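PDB 1ODF: hypothetical 33.3 KDA protein IN ade3-ser2 intergenic region from Saccharomyces cerevisiae, which probably acts as an ATP-dependent kinase of still unknown specificity, with a structure closely resembling that of bacterial pantothenate kinase. Local coordinates for residues Q108-T113 with D124-P129; I207-D212 with L271-D276. All coordinates share one frame; numbering follows the deposited sequence.

Contact 1. Residues Q108-T113 with D124-P129; sequences QEVLNT and DTVVLP
Val110 packs on Leu128 and Thr113 on Val126, and the contact across the two segments is apolar, with no hydrogen bond between them. Val110 divides its branches: CG1 lies over the side chain of Leu128, 3.9 Å from its CG, the two side chains crossing at about a right angle, while CG2 comes within 3.7 Å of the backbone O of Val127. Nearer the helix end, Thr113 CG2 packs on Val126 CG2 at 3.6 Å. Both CG2 atoms stand anti to their backbone N, beside the carbonyl carbon, which brings the two methyls together across the gap.

The hydroxyl of Thr113 is used within the helix. With chi1 at -61°, Thr113 turns OG1 back to the O of Glu109, at 3.2 Å and from above the carbonyl plane; the same oxygen takes the amide of Thr113, so two donors grip it.

The short axes of helix residues 108-113 and strand residues 125-128 run nearly antiparallel (163°) and approach to 8.8 Å. Phe73 touches Val110 from a loop, and strand 147-150 pairs beside Val126 and Leu128. The arrangement is that of a helix packed along the central strand of a small three-stranded antiparallel sheet.

Contact 2. Residues I207-D212 with L271-D276; sequences IVFTTD and LTLGID
Parallel pairing is firm from Ile207 with Leu271 to Thr210 with Gly274, the short strand axes lying 4.5 Å apart and inclined by 27°, with Val208 and Thr210 each using both N and O toward the partner strand. The amide of Val208 reaches Leu271 O at 2.7 Å with an N-H...O angle of 175°; Val208 O then accepts from the amide of Leu273. Thr210 repeats the pattern, its N bonding to Leu273 O at 2.8 Å and its O taking Ile275 N, and the CA atoms of Thr272 and Gly274 add CA-H...O contacts to Val208 O and Thr210 O respectively.

Ile207, Phe209, Leu271, Leu273 and Ile275 share one face. There Phe209 and Leu273 lie side by side, ring atom CE1 being 3.7 Å from CD1 of Leu273. On the other face CB of Val208 meets OG1 of Thr272 at 3.9 Å. With OG1 anti to the backbone N (chi1 -163°), Thr210 leaves CG2 between N and the carbonyl carbon, 3.9 Å from Gly274 CA. Asp212 OD2 approaches CB of Asp276 at 3.3 Å, whereas Asp276 OD2 is hydrogen-bonded to the backbone N of Asn280.

Phe209 also touches Ser42 in the predicted ATP-binding loop, consistent with a P-loop kinase core. Helix 8-24 covers the Phe209 face, helix 249-262 covers the Val208 face, and strands 32-37 and 281-287 flank these adjacent parallel strands.

The two contacts occupy opposite sides of the chain's centre, with their own centres 31 Å apart and their nearest atoms about 17 Å apart, so they do not touch. They come in series along the chain: contact 1 is complete before contact 2 begins. Nor do they share a sheet. Contact 1 joins helix 104-114 to strand 125-132 of the three-stranded antiparallel sheet, whereas contact 2 joins neighbouring strands of the six-stranded mixed sheet, whose strand 32-37 leads into the predicted ATP-binding loop. Contact 1 thus lies in a separate helix-and-sheet part away from the annotated site, whereas contact 2 lies in the sheet that carries the predicted P-loop.

Contact 1. Residues Q108-T113 with D124-P129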
# COMPACT_ATOMS: atom_id res chain seq x y z
N GLN A 108 -13.65 6.47 0.08
CA GLN A 108 -14.94 5.95 0.48
C GLN A 108 -15.89 5.98 -0.73
O GLN A 108 -16.54 4.99 -1.05
CB GLN A 108 -15.49 6.81 1.62
CG GLN A 108 -16.95 6.56 2.03
CD GLN A 108 -17.12 5.29 2.84
OE1 GLN A 108 -16.95 4.18 2.33
NE2 GLN A 108 -17.46 5.45 4.12
N GLU A 109 -15.95 7.12 -1.41
CA GLU A 109 -16.82 7.27 -2.57
C GLU A 109 -16.50 6.28 -3.67
O GLU A 109 -17.40 5.63 -4.22
CB GLU A 109 -16.73 8.70 -3.11
CG GLU A 109 -17.19 9.75 -2.13
CD GLU A 109 -16.73 11.16 -2.50
OE1 GLU A 109 -16.93 12.07 -1.67
OE2 GLU A 109 -16.18 11.34 -3.61
N VAL A 110 -15.22 6.17 -4.01
CA VAL A 110 -14.79 5.25 -5.06
C VAL A 110 -15.22 3.81 -4.73
O VAL A 110 -15.77 3.11 -5.58
CB VAL A 110 -13.25 5.33 -5.23
CG1 VAL A 110 -12.74 4.16 -6.04
CG2 VAL A 110 -12.89 6.65 -5.93
N LEU A 111 -14.99 3.39 -3.49
CA LEU A 111 -15.38 2.05 -3.07
C LEU A 111 -16.89 1.90 -3.23
O LEU A 111 -17.36 0.88 -3.74
CB LEU A 111 -14.99 1.81 -1.61
CG LEU A 111 -13.72 1.01 -1.30
CD1 LEU A 111 -12.95 0.70 -2.56
CD2 LEU A 111 -12.85 1.79 -0.33
N ASN A 112 -17.62 2.92 -2.80
CA ASN A 112 -19.08 2.93 -2.90
C ASN A 112 -19.51 2.69 -4.33
O ASN A 112 -20.34 1.82 -4.60
CB ASN A 112 -19.67 4.27 -2.43
CG ASN A 112 -19.58 4.46 -0.94
OD1 ASN A 112 -19.69 3.49 -0.17
ND2 ASN A 112 -19.41 5.70 -0.50
N THR A 113 -18.95 3.49 -5.23
CA THR A 113 -19.27 3.38 -6.64
C THR A 113 -18.94 1.99 -7.18
O THR A 113 -19.73 1.40 -7.92
CB THR A 113 -18.49 4.44 -7.46
OG1 THR A 113 -18.87 5.76 -7.02
CG2 THR A 113 -18.78 4.30 -8.94
N ASP A 124 -20.59 4.11 -16.52
CA ASP A 124 -19.93 3.02 -17.22
C ASP A 124 -18.48 2.98 -16.77
O ASP A 124 -17.73 2.04 -17.08
CB ASP A 124 -20.00 3.25 -18.73
CG ASP A 124 -21.42 3.50 -19.22
OD1 ASP A 124 -22.29 2.62 -19.03
OD2 ASP A 124 -21.66 4.59 -19.80
N THR A 125 -18.08 4.01 -16.03
CA THR A 125 -16.72 4.11 -15.51
C THR A 125 -16.73 4.82 -14.17
O THR A 125 -17.65 5.59 -13.86
CB THR A 125 -15.81 4.92 -16.45
OG1 THR A 125 -16.22 6.29 -16.45
CG2 THR A 125 -15.88 4.37 -17.86
N VAL A 126 -15.71 4.55 -13.36
CA VAL A 126 -15.55 5.19 -12.06
C VAL A 126 -14.22 5.92 -12.18
O VAL A 126 -13.28 5.41 -12.79
CB VAL A 126 -15.46 4.16 -10.90
CG1 VAL A 126 -14.31 3.17 -11.13
CG2 VAL A 126 -15.26 4.89 -9.58
N VAL A 127 -14.15 7.12 -11.63
CA VAL A 127 -12.92 7.88 -11.72
C VAL A 127 -12.09 7.82 -10.45
O VAL A 127 -12.59 8.07 -9.35
CB VAL A 127 -13.21 9.36 -12.07
CG1 VAL A 127 -11.92 10.17 -12.03
CG2 VAL A 127 -13.83 9.46 -13.46
N LEU A 128 -10.82 7.47 -10.61
CA LEU A 128 -9.89 7.39 -9.50
C LEU A 128 -8.85 8.49 -9.68
O LEU A 128 -8.47 8.83 -10.80
CB LEU A 128 -9.21 6.02 -9.44
CG LEU A 128 -10.03 4.92 -8.77
CD1 LEU A 128 -11.18 4.48 -9.68
CD2 LEU A 128 -9.12 3.75 -8.44
N PRO A 129 -8.37 9.07 -8.57
CA PRO A 129 -7.37 10.14 -8.64
C PRO A 129 -5.97 9.69 -9.00
O PRO A 129 -5.62 8.51 -8.91
CB PRO A 129 -7.43 10.75 -7.25
CG PRO A 129 -7.67 9.56 -6.39
CD PRO A 129 -8.74 8.81 -7.17

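Contact 2. Residues I207-D212 with L271-D276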
# COMPACT_ATOMS: atom_id res chain seq x y z
N ILE A 207 -0.68 -10.28 -1.02
CA ILE A 207 0.71 -10.53 -1.35
C ILE A 207 1.51 -9.71 -0.33
O ILE A 207 1.49 -8.48 -0.36
CB ILE A 207 1.10 -10.02 -2.75
CG1 ILE A 207 0.04 -10.45 -3.79
CG2 ILE A 207 2.51 -10.53 -3.10
CD1 ILE A 207 -0.06 -11.92 -4.02
N VAL A 208 2.20 -10.41 0.56
CA VAL A 208 2.96 -9.74 1.59
C VAL A 208 4.45 -9.95 1.45
O VAL A 208 4.93 -11.09 1.31
CB VAL A 208 2.52 -10.22 3.00
CG1 VAL A 208 3.43 -9.60 4.08
CG2 VAL A 208 1.06 -9.84 3.24
N PHE A 209 5.18 -8.84 1.48
CA PHE A 209 6.63 -8.83 1.38
C PHE A 209 7.19 -8.45 2.74
O PHE A 209 6.82 -7.39 3.29
CB PHE A 209 7.11 -7.77 0.38
CG PHE A 209 7.04 -8.17 -1.07
CD1 PHE A 209 6.03 -8.99 -1.55
CD2 PHE A 209 7.98 -7.68 -1.98
CE1 PHE A 209 5.95 -9.32 -2.91
CE2 PHE A 209 7.91 -7.99 -3.33
CZ PHE A 209 6.89 -8.82 -3.80
N THR A 210 8.04 -9.29 3.31
CA THR A 210 8.69 -8.94 4.56
C THR A 210 10.19 -9.19 4.34
O THR A 210 10.59 -9.77 3.32
CB THR A 210 8.16 -9.76 5.76
OG1 THR A 210 8.55 -9.10 6.97
CG2 THR A 210 8.71 -11.17 5.76
N THR A 211 11.03 -8.75 5.27
CA THR A 211 12.47 -8.94 5.11
C THR A 211 13.10 -9.43 6.41
O THR A 211 12.45 -9.43 7.45
CB THR A 211 13.13 -7.61 4.65
OG1 THR A 211 14.52 -7.82 4.39
CG2 THR A 211 12.95 -6.52 5.70
N ASP A 212 14.36 -9.87 6.34
CA ASP A 212 15.07 -10.37 7.52
C ASP A 212 15.48 -9.27 8.48
O ASP A 212 15.64 -9.50 9.68
CB ASP A 212 16.32 -11.15 7.08
CG ASP A 212 17.17 -10.38 6.09
OD1 ASP A 212 17.44 -9.19 6.34
OD2 ASP A 212 17.58 -10.97 5.07
N LEU A 271 -0.23 -14.78 0.37
CA LEU A 271 1.10 -15.26 0.04
C LEU A 271 2.09 -14.35 0.75
O LEU A 271 2.06 -13.13 0.54
CB LEU A 271 1.34 -15.22 -1.47
CG LEU A 271 2.81 -15.38 -1.93
CD1 LEU A 271 3.29 -16.78 -1.63
CD2 LEU A 271 2.92 -15.09 -3.43
N THR A 272 2.95 -14.91 1.59
CA THR A 272 3.95 -14.11 2.28
C THR A 272 5.34 -14.49 1.76
O THR A 272 5.69 -15.66 1.67
CB THR A 272 3.92 -14.32 3.83
OG1 THR A 272 2.64 -13.91 4.35
CG2 THR A 272 5.01 -13.49 4.50
N LEU A 273 6.10 -13.47 1.38
CA LEU A 273 7.44 -13.66 0.85
C LEU A 273 8.47 -12.95 1.71
O LEU A 273 8.35 -11.74 1.98
CB LEU A 273 7.53 -13.11 -0.58
CG LEU A 273 6.60 -13.62 -1.68
CD1 LEU A 273 6.95 -12.91 -2.97
CD2 LEU A 273 6.75 -15.12 -1.85
N GLY A 274 9.48 -13.69 2.13
CA GLY A 274 10.54 -13.11 2.93
C GLY A 274 11.72 -12.84 2.01
O GLY A 274 12.20 -13.75 1.35
N ILE A 275 12.17 -11.59 1.95
CA ILE A 275 13.30 -11.25 1.08
C ILE A 275 14.43 -10.58 1.83
O ILE A 275 14.21 -9.93 2.86
CB ILE A 275 12.87 -10.33 -0.08
CG1 ILE A 275 12.58 -8.92 0.45
CG2 ILE A 275 11.64 -10.90 -0.76
CD1 ILE A 275 12.26 -7.91 -0.64
N ASP A 276 15.64 -10.73 1.30
CA ASP A 276 16.84 -10.15 1.91
C ASP A 276 17.25 -8.84 1.25
O ASP A 276 16.60 -8.37 0.32
CB ASP A 276 18.00 -11.15 1.82
CG ASP A 276 18.43 -11.44 0.38
OD1 ASP A 276 19.23 -12.38 0.18
OD2 ASP A 276 17.99 -10.72 -0.55